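Local coordinates for branched-chain-amino-acid aminotransferase (Pseudomonas aeruginosa, PDB 6NST), which probably transfers the amino group of leucine, isoleucine or valine to 2-oxoglutarate, using pyridoxal 5'-phosphate as its cofactor, at residues 35-40 / 60-65; 187-192 / 238-243; 202-207 / 248-253. The protein carries 1 engineered substitution. One frame throughout, in Å; residues are numbered along the deposited sequence.

Interaction 1: 35-40 / 60-65. With SO4 (sulfate ion), chain G.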
loop_
_atom_site.group_PDB
_atom_site.type_symbol
_atom_site.label_atom_id
_atom_site.label_comp_id
_atom_site.label_asym_id
_atom_site.label_seq_id
_atom_site.Cartn_x
_atom_site.Cartn_y
_atom_site.Cartn_z
ATOM N N MET A 35 19.374 -18.749 -1.318
ATOM C CA MET A 35 19.142 -18.824 -2.759
ATOM C C MET A 35 19.189 -20.282 -3.198
ATOM O O MET A 35 20.262 -20.863 -3.378
ATOM C CB MET A 35 20.169 -17.987 -3.511
ATOM C CG MET A 35 19.985 -17.962 -5.019
ATOM S SD MET A 35 18.403 -17.262 -5.519
ATOM C CE MET A 35 18.902 -16.306 -6.947
ATOM N N GLY A 36 18.016 -20.868 -3.369
ATOM C CA GLY A 36 17.904 -22.227 -3.849
ATOM C C GLY A 36 16.439 -22.552 -4.025
ATOM O O GLY A 36 15.561 -21.857 -3.505
ATOM N N VAL A 37 16.188 -23.614 -4.781
ATOM C CA VAL A 37 14.824 -24.036 -5.067
ATOM C C VAL A 37 14.669 -25.494 -4.658
ATOM O O VAL A 37 15.642 -26.256 -4.621
ATOM C CB VAL A 37 14.456 -23.831 -6.556
ATOM C CG1 VAL A 37 14.688 -22.382 -6.963
ATOM C CG2 VAL A 37 15.255 -24.768 -7.446
ATOM N N PHE A 38 13.438 -25.877 -4.329
ATOM C CA PHE A 38 13.167 -27.234 -3.880
ATOM C C PHE A 38 11.738 -27.608 -4.237
ATOM O O PHE A 38 10.951 -26.782 -4.706
ATOM C CB PHE A 38 13.413 -27.391 -2.372
ATOM C CG PHE A 38 12.374 -26.733 -1.508
ATOM C CD1 PHE A 38 11.394 -27.487 -0.884
ATOM C CD2 PHE A 38 12.381 -25.361 -1.311
ATOM C CE1 PHE A 38 10.440 -26.887 -0.084
ATOM C CE2 PHE A 38 11.429 -24.754 -0.512
ATOM C CZ PHE A 38 10.456 -25.519 0.102
ATOM N N GLU A 39 11.413 -28.878 -4.013
ATOM C CA GLU A 39 10.086 -29.402 -4.294
ATOM C C GLU A 39 9.669 -30.349 -3.179
ATOM O O GLU A 39 10.500 -30.891 -2.446
ATOM C CB GLU A 39 10.035 -30.128 -5.645
ATOM C CG GLU A 39 9.780 -29.218 -6.836
ATOM C CD GLU A 39 8.433 -28.520 -6.749
ATOM O OE1 GLU A 39 8.369 -27.306 -7.039
ATOM O OE2 GLU A 39 7.441 -29.186 -6.380
ATOM N N GLY A 40 8.359 -30.525 -3.052
ATOM C CA GLY A 40 7.799 -31.535 -2.179
ATOM C C GLY A 40 6.989 -32.516 -2.995
ATOM O O GLY A 40 6.005 -32.133 -3.634
ATOM N N ASP A 60 8.828 -30.111 -13.490
ATOM C CA ASP A 60 8.690 -28.904 -14.300
ATOM C C ASP A 60 8.683 -27.654 -13.430
ATOM O O ASP A 60 9.243 -26.621 -13.812
ATOM C CB ASP A 60 7.413 -28.968 -15.138
ATOM C CG ASP A 60 7.550 -29.869 -16.349
ATOM O OD1 ASP A 60 8.687 -30.278 -16.664
ATOM O OD2 ASP A 60 6.516 -30.165 -16.984
ATOM N N ARG A 61 8.048 -27.724 -12.259
ATOM C CA ARG A 61 8.032 -26.566 -11.376
ATOM C C ARG A 61 9.404 -26.313 -10.770
ATOM O O ARG A 61 9.771 -25.156 -10.532
ATOM C CB ARG A 61 6.986 -26.747 -10.277
ATOM C CG ARG A 61 6.681 -25.470 -9.515
ATOM C CD ARG A 61 5.469 -25.640 -8.621
ATOM N NE ARG A 61 5.706 -26.593 -7.542
ATOM C CZ ARG A 61 4.795 -26.937 -6.639
ATOM N NH1 ARG A 61 5.097 -27.812 -5.688
ATOM N NH2 ARG A 61 3.579 -26.406 -6.688
ATOM N N LEU A 62 10.177 -27.374 -10.521
ATOM C CA LEU A 62 11.543 -27.190 -10.044
ATOM C C LEU A 62 12.375 -26.421 -11.063
ATOM O O LEU A 62 13.095 -25.481 -10.705
ATOM C CB LEU A 62 12.183 -28.542 -9.737
ATOM C CG LEU A 62 13.535 -28.481 -9.025
ATOM C CD1 LEU A 62 13.369 -27.965 -7.598
ATOM C CD2 LEU A 62 14.222 -29.839 -9.035
ATOM N N PHE A 63 12.279 -26.797 -12.340
ATOM C CA PHE A 63 13.020 -26.084 -13.376
ATOM C C PHE A 63 12.459 -24.687 -13.604
ATOM O O PHE A 63 13.220 -23.757 -13.899
ATOM C CB PHE A 63 13.016 -26.894 -14.674
ATOM C CG PHE A 63 14.039 -27.995 -14.695
ATOM C CD1 PHE A 63 13.882 -29.120 -13.904
ATOM C CD2 PHE A 63 15.162 -27.901 -15.503
ATOM C CE1 PHE A 63 14.828 -30.134 -13.918
ATOM C CE2 PHE A 63 16.110 -28.913 -15.524
ATOM C CZ PHE A 63 15.942 -30.029 -14.729
ATOM N N ASP A 64 11.141 -24.520 -13.467
ATOM C CA ASP A 64 10.557 -23.182 -13.468
ATOM C C ASP A 64 11.129 -22.337 -12.336
ATOM O O ASP A 64 11.528 -21.186 -12.544
ATOM C CB ASP A 64 9.035 -23.269 -13.349
ATOM C CG ASP A 64 8.358 -23.506 -14.682
ATOM O OD1 ASP A 64 9.069 -23.626 -15.701
ATOM O OD2 ASP A 64 7.111 -23.563 -14.711
ATOM N N SER A 65 11.169 -22.898 -11.123
ATOM C CA SER A 65 11.694 -22.157 -9.981
ATOM C C SER A 65 13.152 -21.776 -10.196
ATOM O O SER A 65 13.559 -20.650 -9.884
ATOM C CB SER A 65 11.539 -22.983 -8.703
ATOM O OG SER A 65 10.174 -23.260 -8.435
HETATM S S SO4 G . 1.743 -28.138 -3.435
HETATM O O1 SO4 G . 2.269 -27.941 -4.783
HETATM O O2 SO4 G . 2.647 -28.996 -2.682
HETATM O O3 SO4 G . 1.621 -26.846 -2.760
HETATM O O4 SO4 G . 0.429 -28.769 -3.518
HETATM O O HOH W 1 10.278 -25.756 -7.071
#
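Glu-39, on the broken strand 36-46, and Arg-61 of helix 55-68 form a salt bridge at the edge of an anion site that probably corresponds to the cofactor's phosphate pocket, occupied here by sulfate. Arg-61 presents the side of its guanidinium: NE reaches Glu-39 OE1 at 2.8 Å, and NH1 reaches Glu-39 OE2, also at 2.8 Å, on its syn lone pair. The two flat groups are twisted 37° apart. A bend at chi3 (66°) turns the otherwise extended arginine chain so that NE and NH1 meet the carboxylate while NH1 and NH2 meet the sulfate. Sulfate O1 accepts from Arg-61 NH2 at 2.8 Å and from NH1 at 3.0 Å; Ile-220 N, Thr-221 and Thr-257 complete the site.

Beside the salt bridge, strand and helix pack through aliphatic groups. Val-37 sets its two branches on one face of the helix, CG2 meeting Leu-62 CD1 at 3.7 Å and CG1 meeting Ser-65 CB at 3.6 Å. The methylene CG of Glu-39 runs past Leu-62 CB at 3.8 Å. Small and buried, Ser-65 lets the strand come close, and its hydroxyl donates to Arg-61 O at 2.9 Å from the face opposite that used by its own backbone N-H. One water lies within hydrogen-bonding distance of Phe-38 O, Glu-39 OE1 and Ser-65 OG and links strand to helix.

Phe-38 leaves the strand on the side away from the helix and packs on Lys-160, probably the residue that carries the cofactor, though none is attached here; Lys-160 N is hydrogen-bonded to Ser-65 OG. His-58 holds Glu-39 OE2 as well. Glu-39 thus acts as a second-shell residue, fixing the arginine's rotation and probably tempering its charge while NH1 and NH2 still bind an anion.

Interaction 2: 187-192 / 238-243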
loop_
_atom_site.group_PDB
_atom_site.type_symbol
_atom_site.label_atom_id
_atom_site.label_comp_id
_atom_site.label_asym_id
_atom_site.label_seq_id
_atom_site.Cartn_x
_atom_site.Cartn_y
_atom_site.Cartn_z
ATOM N N ASP A 187 -2.471 -11.539 2.121
ATOM C CA ASP A 187 -1.545 -10.841 1.240
ATOM C C ASP A 187 -1.363 -9.397 1.719
ATOM O O ASP A 187 -2.061 -8.944 2.629
ATOM C CB ASP A 187 -2.047 -10.908 -0.207
ATOM C CG ASP A 187 -3.413 -10.266 -0.396
ATOM O OD1 ASP A 187 -3.939 -9.644 0.549
ATOM O OD2 ASP A 187 -3.966 -10.393 -1.509
ATOM N N PRO A 188 -0.418 -8.649 1.133
ATOM C CA PRO A 188 -0.226 -7.247 1.554
ATOM C C PRO A 188 -1.452 -6.354 1.387
ATOM O O PRO A 188 -1.453 -5.240 1.925
ATOM C CB PRO A 188 0.929 -6.773 0.663
ATOM C CG PRO A 188 1.720 -8.008 0.422
ATOM C CD PRO A 188 0.707 -9.118 0.301
ATOM N N GLU A 189 -2.485 -6.792 0.674
ATOM C CA GLU A 189 -3.715 -6.020 0.564
ATOM C C GLU A 189 -4.756 -6.408 1.605
ATOM O O GLU A 189 -5.758 -5.698 1.750
ATOM C CB GLU A 189 -4.310 -6.171 -0.842
ATOM C CG GLU A 189 -3.565 -5.387 -1.915
ATOM C CD GLU A 189 -3.399 -6.169 -3.203
ATOM O OE1 GLU A 189 -2.802 -7.266 -3.161
ATOM O OE2 GLU A 189 -3.869 -5.688 -4.256
ATOM N N GLY A 190 -4.544 -7.502 2.336
ATOM C CA GLY A 190 -5.458 -7.930 3.373
ATOM C C GLY A 190 -6.363 -9.083 3.000
ATOM O O GLY A 190 -7.138 -9.539 3.850
ATOM N N TYR A 191 -6.293 -9.568 1.765
ATOM C CA TYR A 191 -7.123 -10.671 1.309
ATOM C C TYR A 191 -6.464 -12.009 1.635
ATOM O O TYR A 191 -5.254 -12.097 1.855
ATOM C CB TYR A 191 -7.386 -10.555 -0.194
ATOM C CG TYR A 191 -8.141 -9.297 -0.560
ATOM C CD1 TYR A 191 -7.464 -8.125 -0.865
ATOM C CD2 TYR A 191 -9.530 -9.276 -0.577
ATOM C CE1 TYR A 191 -8.145 -6.969 -1.188
ATOM C CE2 TYR A 191 -10.224 -8.122 -0.903
ATOM C CZ TYR A 191 -9.523 -6.973 -1.206
ATOM O OH TYR A 191 -10.194 -5.819 -1.527
ATOM N N VAL A 192 -7.287 -13.059 1.662
ATOM C CA VAL A 192 -6.796 -14.394 1.977
ATOM C C VAL A 192 -5.940 -14.910 0.829
ATOM O O VAL A 192 -6.335 -14.843 -0.343
ATOM C CB VAL A 192 -7.968 -15.343 2.266
ATOM C CG1 VAL A 192 -7.466 -16.761 2.503
ATOM C CG2 VAL A 192 -8.763 -14.849 3.464
ATOM N N GLU A 238 -12.627 -18.555 -8.785
ATOM C CA GLU A 238 -11.403 -17.927 -8.304
ATOM C C GLU A 238 -11.653 -16.431 -8.161
ATOM O O GLU A 238 -12.010 -15.764 -9.138
ATOM C CB GLU A 238 -10.239 -18.185 -9.259
ATOM C CG GLU A 238 -9.814 -19.639 -9.346
ATOM C CD GLU A 238 -8.764 -19.872 -10.412
ATOM O OE1 GLU A 238 -8.930 -19.355 -11.537
ATOM O OE2 GLU A 238 -7.767 -20.565 -10.124
ATOM N N LYS A 239 -11.468 -15.910 -6.951
ATOM C CA LYS A 239 -11.710 -14.497 -6.696
ATOM C C LYS A 239 -10.998 -14.105 -5.410
ATOM O O LYS A 239 -10.436 -14.945 -4.704
ATOM C CB LYS A 239 -13.210 -14.193 -6.620
ATOM C CG LYS A 239 -13.917 -14.760 -5.402
ATOM C CD LYS A 239 -15.396 -14.391 -5.429
ATOM C CE LYS A 239 -16.071 -14.671 -4.098
ATOM N NZ LYS A 239 -15.506 -13.824 -3.017
ATOM N N ARG A 240 -11.020 -12.807 -5.121
ATOM C CA ARG A 240 -10.441 -12.313 -3.882
ATOM C C ARG A 240 -11.359 -12.656 -2.718
ATOM O O ARG A 240 -12.564 -12.395 -2.766
ATOM C CB ARG A 240 -10.212 -10.805 -3.959
ATOM C CG ARG A 240 -9.440 -10.366 -5.188
ATOM C CD ARG A 240 -9.367 -8.854 -5.274
ATOM N NE ARG A 240 -8.125 -8.333 -4.715
ATOM C CZ ARG A 240 -7.859 -7.038 -4.577
ATOM N NH1 ARG A 240 -8.753 -6.134 -4.951
ATOM N NH2 ARG A 240 -6.701 -6.649 -4.062
ATOM N N ILE A 241 -10.785 -13.248 -1.676
ATOM C CA ILE A 241 -11.527 -13.733 -0.520
ATOM C C ILE A 241 -11.040 -12.981 0.708
ATOM O O ILE A 241 -9.831 -12.898 0.953
ATOM C CB ILE A 241 -11.348 -15.251 -0.332
ATOM C CG1 ILE A 241 -11.911 -16.013 -1.530
ATOM C CG2 ILE A 241 -12.008 -15.714 0.960
ATOM C CD1 ILE A 241 -11.671 -17.505 -1.462
ATOM N N THR A 242 -11.974 -12.435 1.476
ATOM C CA THR A 242 -11.626 -11.786 2.729
ATOM C C THR A 242 -11.626 -12.807 3.863
ATOM O O THR A 242 -12.147 -13.918 3.738
ATOM C CB THR A 242 -12.597 -10.648 3.036
ATOM O OG1 THR A 242 -13.904 -11.187 3.269
ATOM C CG2 THR A 242 -12.656 -9.677 1.867
ATOM N N ARG A 243 -11.029 -12.419 4.991
ATOM C CA ARG A 243 -10.963 -13.334 6.124
ATOM C C ARG A 243 -12.353 -13.626 6.683
ATOM O O ARG A 243 -12.650 -14.767 7.057
ATOM C CB ARG A 243 -10.044 -12.774 7.210
ATOM C CG ARG A 243 -10.595 -11.573 7.964
ATOM C CD ARG A 243 -10.079 -11.558 9.389
ATOM N NE ARG A 243 -8.730 -11.024 9.470
ATOM C CZ ARG A 243 -7.877 -11.280 10.454
ATOM N NH1 ARG A 243 -6.672 -10.734 10.431
ATOM N NH2 ARG A 243 -8.220 -12.089 11.448
HETATM O O HOH W 2 -4.860 -9.183 -3.625
HETATM O O HOH W 3 -9.557 -10.044 4.959
HETATM O O HOH W 4 -8.129 -13.953 -2.032
#
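The guanidinium of Arg-240 lies over one face of the Tyr-191 ring, its CZ 4.0 Å from the ring centroid and offset toward the CE1 rim. With the planes 28° apart this is an off-centre cation-pi stack, and the pairing suits a buried arginine because the aromatic face accepts a flat cation. A bend at chi3 of Arg-240 (96°) lays the guanidinium there. At the guanidinium edge, NH2 forms a salt bridge with Glu-189 OE2 at 3.0 Å. Thr-242 CG2 approaches Tyr-191 CD2 obliquely at 4.0 Å. The backbones are joined by a short, nearly straight bond from Val-192 N to Ile-241 O, 2.6 Å long, and beside it Val-192 CG2 meets Ile-241 CG2 at 4.2 Å.

The groups around this layer hold it in place. Asp-187 and Gly-190 bound a type I turn; Asp-187 OD1 turns back to accept from Tyr-191 N at 2.7 Å, steadying the start of the tyrosine. Gly-190 suits the turn's end, where its positive phi (103°) would jam a side chain against the preceding carbonyl. Three waters bridge the segments: one links Asp-187 OD2, and weakly Glu-189 OE1, to Arg-240 NH2, another Gly-190 O to Arg-243 N, and the third Val-192 O to Ile-241 N.

The charges also serve the assembly. Glu-189 is salt-bridged to Arg-240 of one neighbouring subunit and Arg-240 to Glu-189 of another, so the pair joins a network across subunit boundaries.

Within the chain, Thr-242 is the N-cap of helix 243-247, its OG1 bonded to Glu-245 N and Asp-244. Val-192 packs on Met-184 and Leu-186 of strand 182-186, while Ile-241, following strand 235-238, rests on Tyr-209 of strand 207-210.

Interaction 3: 202-207 / 248-253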
loop_
_atom_site.group_PDB
_atom_site.type_symbol
_atom_site.label_atom_id
_atom_site.label_comp_id
_atom_site.label_asym_id
_atom_site.label_seq_id
_atom_site.Cartn_x
_atom_site.Cartn_y
_atom_site.Cartn_z
ATOM N N ILE A 202 -12.776 -22.639 0.152
ATOM C CA ILE A 202 -13.999 -22.509 0.932
ATOM C C ILE A 202 -15.178 -22.880 0.045
ATOM O O ILE A 202 -15.126 -22.746 -1.182
ATOM C CB ILE A 202 -14.185 -21.093 1.529
ATOM C CG1 ILE A 202 -14.389 -20.053 0.430
ATOM C CG2 ILE A 202 -12.996 -20.712 2.404
ATOM C CD1 ILE A 202 -14.657 -18.660 0.967
ATOM N N ILE A 203 -16.241 -23.370 0.676
ATOM C CA ILE A 203 -17.471 -23.753 -0.006
ATOM C C ILE A 203 -18.615 -22.950 0.596
ATOM O O ILE A 203 -18.734 -22.853 1.823
ATOM C CB ILE A 203 -17.746 -25.266 0.104
ATOM C CG1 ILE A 203 -16.825 -26.061 -0.826
ATOM C CG2 ILE A 203 -19.200 -25.577 -0.222
ATOM C CD1 ILE A 203 -15.460 -26.350 -0.254
ATOM N N LYS A 204 -19.445 -22.368 -0.266
ATOM C CA LYS A 204 -20.617 -21.612 0.168
ATOM C C LYS A 204 -21.758 -21.941 -0.783
ATOM O O LYS A 204 -21.686 -21.621 -1.974
ATOM C CB LYS A 204 -20.332 -20.109 0.193
ATOM C CG LYS A 204 -21.458 -19.263 0.775
ATOM C CD LYS A 204 -21.819 -19.716 2.179
ATOM C CE LYS A 204 -22.868 -18.806 2.805
ATOM N NZ LYS A 204 -22.354 -17.421 3.014
ATOM N N ASP A 205 -22.798 -22.593 -0.256
ATOM C CA ASP A 205 -23.984 -22.960 -1.032
ATOM C C ASP A 205 -23.624 -23.856 -2.216
ATOM O O ASP A 205 -24.118 -23.677 -3.331
ATOM C CB ASP A 205 -24.746 -21.716 -1.495
ATOM C CG ASP A 205 -25.185 -20.842 -0.337
ATOM O OD1 ASP A 205 -25.516 -21.396 0.732
ATOM O OD2 ASP A 205 -25.190 -19.602 -0.489
ATOM N N GLY A 206 -22.754 -24.835 -1.969
ATOM C CA GLY A 206 -22.392 -25.814 -2.971
ATOM C C GLY A 206 -21.415 -25.342 -4.023
ATOM O O GLY A 206 -21.143 -26.091 -4.970
ATOM N N VAL A 207 -20.878 -24.132 -3.896
ATOM C CA VAL A 207 -19.919 -23.585 -4.848
ATOM C C VAL A 207 -18.565 -23.483 -4.162
ATOM O O VAL A 207 -18.476 -23.071 -2.999
ATOM C CB VAL A 207 -20.378 -22.214 -5.386
ATOM C CG1 VAL A 207 -19.385 -21.679 -6.407
ATOM C CG2 VAL A 207 -21.767 -22.325 -5.994
ATOM N N ILE A 248 -17.881 -17.305 7.405
ATOM C CA ILE A 248 -19.274 -17.635 7.130
ATOM C C ILE A 248 -19.405 -18.646 5.987
ATOM O O ILE A 248 -20.487 -18.799 5.421
ATOM C CB ILE A 248 -20.103 -16.375 6.843
ATOM C CG1 ILE A 248 -19.566 -15.653 5.605
ATOM C CG2 ILE A 248 -20.108 -15.464 8.057
ATOM C CD1 ILE A 248 -20.348 -14.411 5.229
ATOM N N ALA A 249 -18.325 -19.335 5.636
ATOM C CA ALA A 249 -18.408 -20.370 4.618
ATOM C C ALA A 249 -19.029 -21.637 5.195
ATOM O O ALA A 249 -18.984 -21.882 6.404
ATOM C CB ALA A 249 -17.024 -20.678 4.047
ATOM N N ASP A 250 -19.621 -22.443 4.308
ATOM C CA ASP A 250 -20.170 -23.730 4.730
ATOM C C ASP A 250 -19.061 -24.730 5.026
ATOM O O ASP A 250 -19.149 -25.498 5.991
ATOM C CB ASP A 250 -21.107 -24.286 3.656
ATOM C CG ASP A 250 -22.317 -23.405 3.419
ATOM O OD1 ASP A 250 -22.736 -22.695 4.355
ATOM O OD2 ASP A 250 -22.855 -23.428 2.291
ATOM N N GLU A 251 -18.014 -24.740 4.203
ATOM C CA GLU A 251 -16.885 -25.644 4.365
ATOM C C GLU A 251 -15.596 -24.880 4.101
ATOM O O GLU A 251 -15.603 -23.775 3.556
ATOM C CB GLU A 251 -16.969 -26.846 3.415
ATOM C CG GLU A 251 -18.221 -27.686 3.552
ATOM C CD GLU A 251 -18.297 -28.770 2.497
ATOM O OE1 GLU A 251 -19.372 -28.922 1.878
ATOM O OE2 GLU A 251 -17.281 -29.462 2.280
ATOM N N ALA A 252 -14.481 -25.495 4.485
ATOM C CA ALA A 252 -13.162 -24.948 4.205
ATOM C C ALA A 252 -12.141 -26.063 4.351
ATOM O O ALA A 252 -12.271 -26.911 5.239
ATOM C CB ALA A 252 -12.821 -23.785 5.145
ATOM N N PHE A 253 -11.132 -26.066 3.481
ATOM C CA PHE A 253 -10.074 -27.055 3.609
ATOM C C PHE A 253 -8.781 -26.527 3.006
ATOM O O PHE A 253 -8.764 -25.525 2.289
ATOM C CB PHE A 253 -10.461 -28.397 2.967
ATOM C CG PHE A 253 -10.788 -28.314 1.503
ATOM C CD1 PHE A 253 -9.802 -28.487 0.544
ATOM C CD2 PHE A 253 -12.089 -28.094 1.084
ATOM C CE1 PHE A 253 -10.107 -28.424 -0.805
ATOM C CE2 PHE A 253 -12.400 -28.031 -0.263
ATOM C CZ PHE A 253 -11.410 -28.198 -1.209
HETATM O O HOH W 5 -24.882 -21.335 3.421
HETATM O O HOH W 6 -22.411 -25.590 0.873
#
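Ile-203 and Glu-251 form the hydrogen-bonded pair of an antiparallel ladder: Ile-203 N donates to Glu-251 O at 3.0 Å and Glu-251 N to Ile-203 O at 3.1 Å. Asp-250 N adds a weak bond to the same Ile-203 O, so two residues face one in a classic beta bulge.

One side chain carries the pairing past the strand end: Asp-250 OD2 (chi1 -63°, CG anti to the carbonyl carbon) accepts, on its anti side and out of the carboxylate plane, from Asp-205 N at 2.7 Å, nearly straight (172°), anchoring the type I' turn 204-207. Asp-250 OD2 comes within 3.7 Å of Asp-205 OD1, a like-charge approach probably eased by a water that donates to OD1 of both. Gly-206 suits the turn's positive phi.

Of the apolar contacts, on one face Ile-202 CB meets Ala-249 CB at 3.8 Å and its CG2 meets Ala-252 CB at 4.1 Å, the small alanines making room for a branched residue. On the other, Ile-203 CD1 reaches the edge of the Phe-253 ring at CE2, 3.5 Å away.

That second face lies against helix 279-292, where Glu-251 accepts from Val-280 N and Thr-281 N. Strands 207-210 and 262-267 flank the pair.

Interactions 2 and 3 are neighbours, their centres 16 Å apart, and they touch where Ile-241 CG2 packs on Ile-202 CD1 at 4.0 Å; along the chain their segments alternate. Interaction 1 stands apart, its centre 26 Å from that of interaction 2 and 32 Å from that of interaction 3. It holds the sulfate and borders the probable cofactor site, with the Phe-38 side chain about 4 Å from that of Lys-160, whereas the other two lie away from that site. Subunit association brings the distant regions together: Asp-64, in segment 60-65 of interaction 1, packs on Ile-248 of a neighbouring subunit, a residue of interaction 3. Interactions 2 and 3 also both touch the same neighbouring subunit.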